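Putative metallopeptidase (Shewanella baltica OS155, PDB 3IEH) probably acts as a zinc-dependent hydrolase of the M14 metallocarboxypeptidase family, with a zinc ion bound in its active site. Local coordinates at residues 74-77 against 78-81; 139-142 against 143-146; 189-192 against 193-197. All blocks are in the same frame, centred on the assembly; numbering follows the deposited sequence.

Contact 1: 74-77 against 78-81; sequences GFHG and EESA. With ZN (zinc ion), chain B.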
# COMPACT_ATOMS: atom_id res chain seq x y z
N GLY A 74 2.61 2.38 3.52
CA GLY A 74 2.98 3.37 4.51
C GLY A 74 2.04 4.54 4.72
O GLY A 74 2.50 5.64 5.09
N PHE A 75 0.74 4.34 4.49
CA PHE A 75 -0.26 5.33 4.88
C PHE A 75 -0.30 5.44 6.38
O PHE A 75 -0.57 6.51 6.90
CB PHE A 75 -1.66 4.94 4.39
CG PHE A 75 -1.88 5.22 2.95
CD1 PHE A 75 -1.57 4.28 1.99
CD2 PHE A 75 -2.38 6.46 2.55
CE1 PHE A 75 -1.77 4.55 0.62
CE2 PHE A 75 -2.59 6.74 1.19
CZ PHE A 75 -2.28 5.80 0.23
N HIS A 76 -0.04 4.33 7.07
CA HIS A 76 -0.06 4.31 8.53
C HIS A 76 1.31 3.94 9.05
O HIS A 76 1.81 2.87 8.71
CB HIS A 76 -1.12 3.35 9.02
CG HIS A 76 -2.51 3.75 8.63
ND1 HIS A 76 -3.41 2.88 8.08
CD2 HIS A 76 -3.13 4.95 8.70
CE1 HIS A 76 -4.55 3.52 7.84
NE2 HIS A 76 -4.40 4.78 8.20
N GLY A 77 1.87 4.80 9.90
CA GLY A 77 3.28 4.72 10.31
C GLY A 77 3.70 3.52 11.13
O GLY A 77 4.89 3.19 11.18
N GLU A 78 2.73 2.88 11.78
CA GLU A 78 3.01 1.66 12.56
C GLU A 78 3.00 0.39 11.69
O GLU A 78 3.33 -0.68 12.16
CB GLU A 78 2.05 1.52 13.74
CG GLU A 78 0.73 0.78 13.52
CD GLU A 78 -0.32 1.58 12.77
OE1 GLU A 78 0.08 2.47 12.01
OE2 GLU A 78 -1.54 1.31 12.96
N GLU A 79 2.60 0.52 10.44
CA GLU A 79 2.44 -0.62 9.56
C GLU A 79 3.64 -0.69 8.64
O GLU A 79 3.52 -0.66 7.41
CB GLU A 79 1.14 -0.44 8.80
CG GLU A 79 -0.03 -0.23 9.79
CD GLU A 79 -1.36 0.03 9.11
OE1 GLU A 79 -1.42 0.07 7.84
OE2 GLU A 79 -2.33 0.20 9.86
N SER A 80 4.81 -0.78 9.27
CA SER A 80 6.09 -0.58 8.61
C SER A 80 6.55 -1.78 7.77
O SER A 80 7.41 -1.61 6.91
CB SER A 80 7.15 -0.16 9.63
OG SER A 80 7.14 -1.03 10.74
N ALA A 81 5.97 -2.96 7.99
CA ALA A 81 6.30 -4.11 7.14
C ALA A 81 5.87 -3.86 5.67
O ALA A 81 6.45 -4.44 4.75
CB ALA A 81 5.72 -5.42 7.70
ZN ZN B . -3.57 0.78 7.79
O HOH W 1 2.13 0.11 5.29
O HOH W 2 -0.15 1.75 5.96
O HOH W 3 -5.42 -0.58 7.97

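Contact 2: 139-142 against 143-146; sequences KANE and HTSV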
# COMPACT_ATOMS: atom_id res chain seq x y z
N LYS A 139 -12.41 14.11 -4.37
CA LYS A 139 -12.46 15.37 -3.61
C LYS A 139 -11.99 15.17 -2.15
O LYS A 139 -11.98 14.06 -1.66
CB LYS A 139 -13.92 15.86 -3.64
CG LYS A 139 -14.30 16.88 -2.60
N ALA A 140 -11.61 16.26 -1.48
CA ALA A 140 -11.22 16.25 -0.07
C ALA A 140 -12.44 16.53 0.82
O ALA A 140 -13.44 17.06 0.37
CB ALA A 140 -10.12 17.32 0.22
N ASN A 141 -12.33 16.16 2.10
CA ASN A 141 -13.28 16.60 3.11
C ASN A 141 -12.43 17.09 4.30
O ASN A 141 -11.22 17.26 4.13
CB ASN A 141 -14.28 15.49 3.47
CG ASN A 141 -13.64 14.31 4.10
OD1 ASN A 141 -12.47 14.33 4.53
ND2 ASN A 141 -14.40 13.22 4.17
N GLU A 142 -13.03 17.29 5.47
CA GLU A 142 -12.27 17.82 6.63
C GLU A 142 -11.31 16.82 7.28
O GLU A 142 -10.57 17.18 8.18
CB GLU A 142 -13.21 18.37 7.72
CG GLU A 142 -13.87 17.33 8.65
CD GLU A 142 -15.07 16.63 8.05
OE1 GLU A 142 -15.34 16.78 6.84
OE2 GLU A 142 -15.75 15.91 8.82
N HIS A 143 -11.34 15.58 6.85
CA HIS A 143 -10.41 14.59 7.37
C HIS A 143 -9.21 14.35 6.46
O HIS A 143 -8.30 13.66 6.85
CB HIS A 143 -11.11 13.25 7.58
CG HIS A 143 -12.19 13.29 8.62
ND1 HIS A 143 -13.52 13.15 8.30
CD2 HIS A 143 -12.13 13.43 9.96
CE1 HIS A 143 -14.24 13.22 9.41
NE2 HIS A 143 -13.41 13.39 10.43
N THR A 144 -9.23 14.87 5.23
CA THR A 144 -8.13 14.62 4.30
C THR A 144 -6.85 15.24 4.87
O THR A 144 -6.83 16.41 5.23
CB THR A 144 -8.39 15.24 2.92
OG1 THR A 144 -9.75 14.98 2.53
CG2 THR A 144 -7.39 14.73 1.88
N SER A 145 -5.80 14.45 4.96
CA SER A 145 -4.53 14.89 5.54
C SER A 145 -3.75 15.71 4.52
O SER A 145 -4.16 15.83 3.37
CB SER A 145 -3.69 13.66 5.94
OG SER A 145 -3.10 13.09 4.77
N VAL A 146 -2.62 16.27 4.95
CA VAL A 146 -1.67 16.94 4.05
C VAL A 146 -1.31 16.00 2.88
O VAL A 146 -1.33 16.38 1.71
CB VAL A 146 -0.34 17.28 4.78
CG1 VAL A 146 0.65 17.86 3.83
CG2 VAL A 146 -0.58 18.23 5.93

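Contact 3: 189-192 against 193-197; sequences PGRF and SLDLR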
# COMPACT_ATOMS: atom_id res chain seq x y z
N PRO A 189 -16.27 -12.84 -5.32
CA PRO A 189 -14.82 -12.78 -5.49
C PRO A 189 -14.34 -13.78 -6.53
O PRO A 189 -14.95 -14.85 -6.70
CB PRO A 189 -14.29 -13.23 -4.12
CG PRO A 189 -15.35 -12.94 -3.16
CD PRO A 189 -16.66 -12.90 -3.90
N GLY A 190 -13.26 -13.44 -7.22
CA GLY A 190 -12.66 -14.33 -8.19
C GLY A 190 -11.24 -14.65 -7.81
O GLY A 190 -10.82 -14.49 -6.64
N ARG A 191 -10.47 -15.08 -8.80
CA ARG A 191 -9.08 -15.49 -8.59
C ARG A 191 -8.18 -14.39 -7.99
O ARG A 191 -7.35 -14.66 -7.13
CB ARG A 191 -8.50 -16.08 -9.89
CG ARG A 191 -7.10 -15.60 -10.30
CD ARG A 191 -6.19 -16.76 -10.73
NE ARG A 191 -5.71 -17.46 -9.54
CZ ARG A 191 -4.63 -18.23 -9.50
NH1 ARG A 191 -3.88 -18.43 -10.59
NH2 ARG A 191 -4.28 -18.82 -8.36
N PHE A 192 -8.36 -13.16 -8.44
CA PHE A 192 -7.62 -12.03 -7.90
C PHE A 192 -7.68 -11.97 -6.35
O PHE A 192 -6.66 -12.01 -5.69
CB PHE A 192 -8.20 -10.74 -8.50
CG PHE A 192 -7.54 -9.51 -8.00
CD1 PHE A 192 -6.29 -9.15 -8.46
CD2 PHE A 192 -8.16 -8.70 -7.05
CE1 PHE A 192 -5.65 -8.00 -7.97
CE2 PHE A 192 -7.55 -7.57 -6.57
CZ PHE A 192 -6.30 -7.21 -7.03
N SER A 193 -8.91 -11.90 -5.83
CA SER A 193 -9.20 -11.86 -4.40
C SER A 193 -8.69 -13.10 -3.70
O SER A 193 -7.97 -13.02 -2.70
CB SER A 193 -10.73 -11.71 -4.18
OG SER A 193 -11.23 -10.52 -4.77
N LEU A 194 -9.05 -14.27 -4.24
CA LEU A 194 -8.72 -15.55 -3.59
C LEU A 194 -7.22 -15.86 -3.57
O LEU A 194 -6.75 -16.48 -2.63
CB LEU A 194 -9.50 -16.69 -4.23
CG LEU A 194 -11.02 -16.57 -4.06
CD1 LEU A 194 -11.69 -17.67 -4.85
CD2 LEU A 194 -11.47 -16.61 -2.58
N ASP A 195 -6.49 -15.42 -4.59
CA ASP A 195 -5.06 -15.68 -4.65
C ASP A 195 -4.31 -14.83 -3.65
O ASP A 195 -3.35 -15.30 -3.04
CB ASP A 195 -4.49 -15.44 -6.05
CG ASP A 195 -2.99 -15.77 -6.13
OD1 ASP A 195 -2.63 -16.96 -5.99
OD2 ASP A 195 -2.17 -14.84 -6.30
N LEU A 196 -4.70 -13.57 -3.50
CA LEU A 196 -4.07 -12.69 -2.51
C LEU A 196 -4.32 -13.22 -1.11
O LEU A 196 -3.40 -13.37 -0.30
CB LEU A 196 -4.56 -11.28 -2.67
CG LEU A 196 -4.02 -10.60 -3.95
CD1 LEU A 196 -4.65 -9.22 -4.14
CD2 LEU A 196 -2.48 -10.52 -3.95
N ARG A 197 -5.57 -13.58 -0.84
CA ARG A 197 -5.96 -14.16 0.45
C ARG A 197 -5.10 -15.40 0.75
O ARG A 197 -4.51 -15.51 1.84
CB ARG A 197 -7.47 -14.47 0.40
CG ARG A 197 -8.09 -14.92 1.68
CD ARG A 197 -7.76 -16.37 2.03
NE ARG A 197 -8.07 -17.30 0.95
CZ ARG A 197 -9.27 -17.82 0.70
NH1 ARG A 197 -10.31 -17.49 1.44
NH2 ARG A 197 -9.43 -18.68 -0.30

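Contact 1: 74-77 against 78-81
With CG set beside the backbone N and opposite the carbonyl carbon in both residues (chi1 -64° in H76, -55° in E79), the H76 ring and the E79 carboxylate run side by side toward one zinc ion, their planes 75° apart. H76 binds through ND1, 2.1 Å from the zinc, and NE2 on the far side of the ring donates to N126 OD1, which fixes the rotation of the ring, a division of labour that suits imidazole. E79 has the extended reach and the two oxygens needed to chelate: OE1 lies 2.3 Å and OE2 2.5 Å from the metal. OE1 is gripped further by the backbone N of E171 and by water 2, which donates to it and accepts from H76 N, linking ligand and backbone. The pair is held at this spacing by a type I beta turn from H76 to E79, in which E79 N binds H76 O at 3.0 Å. Beside the turn, E78 bends back to bring OE1 within 3.3 Å of H76 CB, while its OE2 makes a salt bridge to R119. H170 and water 3 (2.3 Å from the zinc) add to the coordination. This is the His-x-x-Glu zinc-binding motif of M14 metallopeptidases.

Contact 2: 139-142 against 143-146
H143, E142 and T144 carry this local contact, H143 burying the most surface. The E142 side chain lies alongside the H143 imidazole and points the same way, with CG over the centre of one ring face, 4.2 Å from the centroid and only 7° off the normal, a CH-pi contact. A bend at chi2 then turns the carboxylate along the ring, its plane 37° from that of the imidazole, and OE2 comes within 3.1 Å of H143 CE1. If the histidine were protonated, the nearby carboxylate would probably favour its charge. T144, whose small branched side chain suits this buried spot, points back at the start of the turn. Its OG1 accepts the N-H of N141 at 2.9 Å and also bonds to the carbonyl of G130, which gives the buried hydroxyl two partners, while its CB packs 3.8 Å from A140 CB. Asparagine suits the corner because its short amide curls back: N141 OD1 takes the N-H of H143 at 2.9 Å, the donor standing above the carbonyl plane. A weak bond runs from T144 N to N141 O. The N141 OD1 bond makes an Asx turn, superposed on the type I beta turn from N141 to T144 that joins strand 137-139 to helix 146-152, whose N-cap is S145.

Contact 3: 189-192 against 193-197
F192 and L196, one turn apart at the start of helix 191-201, meet on its buried side, just after the N-cap residue G190. The leucine comes over one face of the phenyl ring: L196 CD1 sits 4.2 Å from the ring centroid, offset toward the rim, in a CH-pi contact. F192 CG stands anti to the backbone N (chi1 179°), which swings the ring forward along the helix to meet that methyl. Both side chains also pack on A243 of strand 242-248, so a flat aromatic and a branched aliphatic together seat the helix on the sheet. An alanine in place of F192 is likely to leave L196 CD1 without its ring face and open a gap against A243 and V241.

On another side of the helix, R191 and D195 lie alongside each other and point the same way, their guanidinium and carboxylate planes 68° apart. The aspartate oxygen lies well out of the guanidinium plane, making this salt bridge one of charge alone; D195 OD1 also hydrogen-bonds a glycerol, probably from the crystallisation liquor. P189, whose rigid apolar ring suits the place just before the N-cap, rests CB against S193 CB at 3.9 Å, while S193 OG bonds to E184 and S182. The first helical bond is nearly straight: L194 N lies 3.0 Å from G190 O, with an N-H...O angle of 169°.

Contact 1 holds two of the three protein ligands of the zinc, and the E79 side chain comes about 5 Å from that of E246, the predicted proton donor/acceptor. Contact 2 is a surface turn whose centre lies about 19 Å from that of contact 1, although their nearest atoms are about 7 Å apart; the side chains of H143 and H76 approach to about 11 Å. Contact 3 is on the opposite side of the chain's centre from contact 1, with about 23 Å between contact centres, and its L196 side chain stays about 12 Å from that of H170. Contacts 2 and 3 are furthest apart, about 31 Å between centres. All three follow in series along the one M14 peptidase chain.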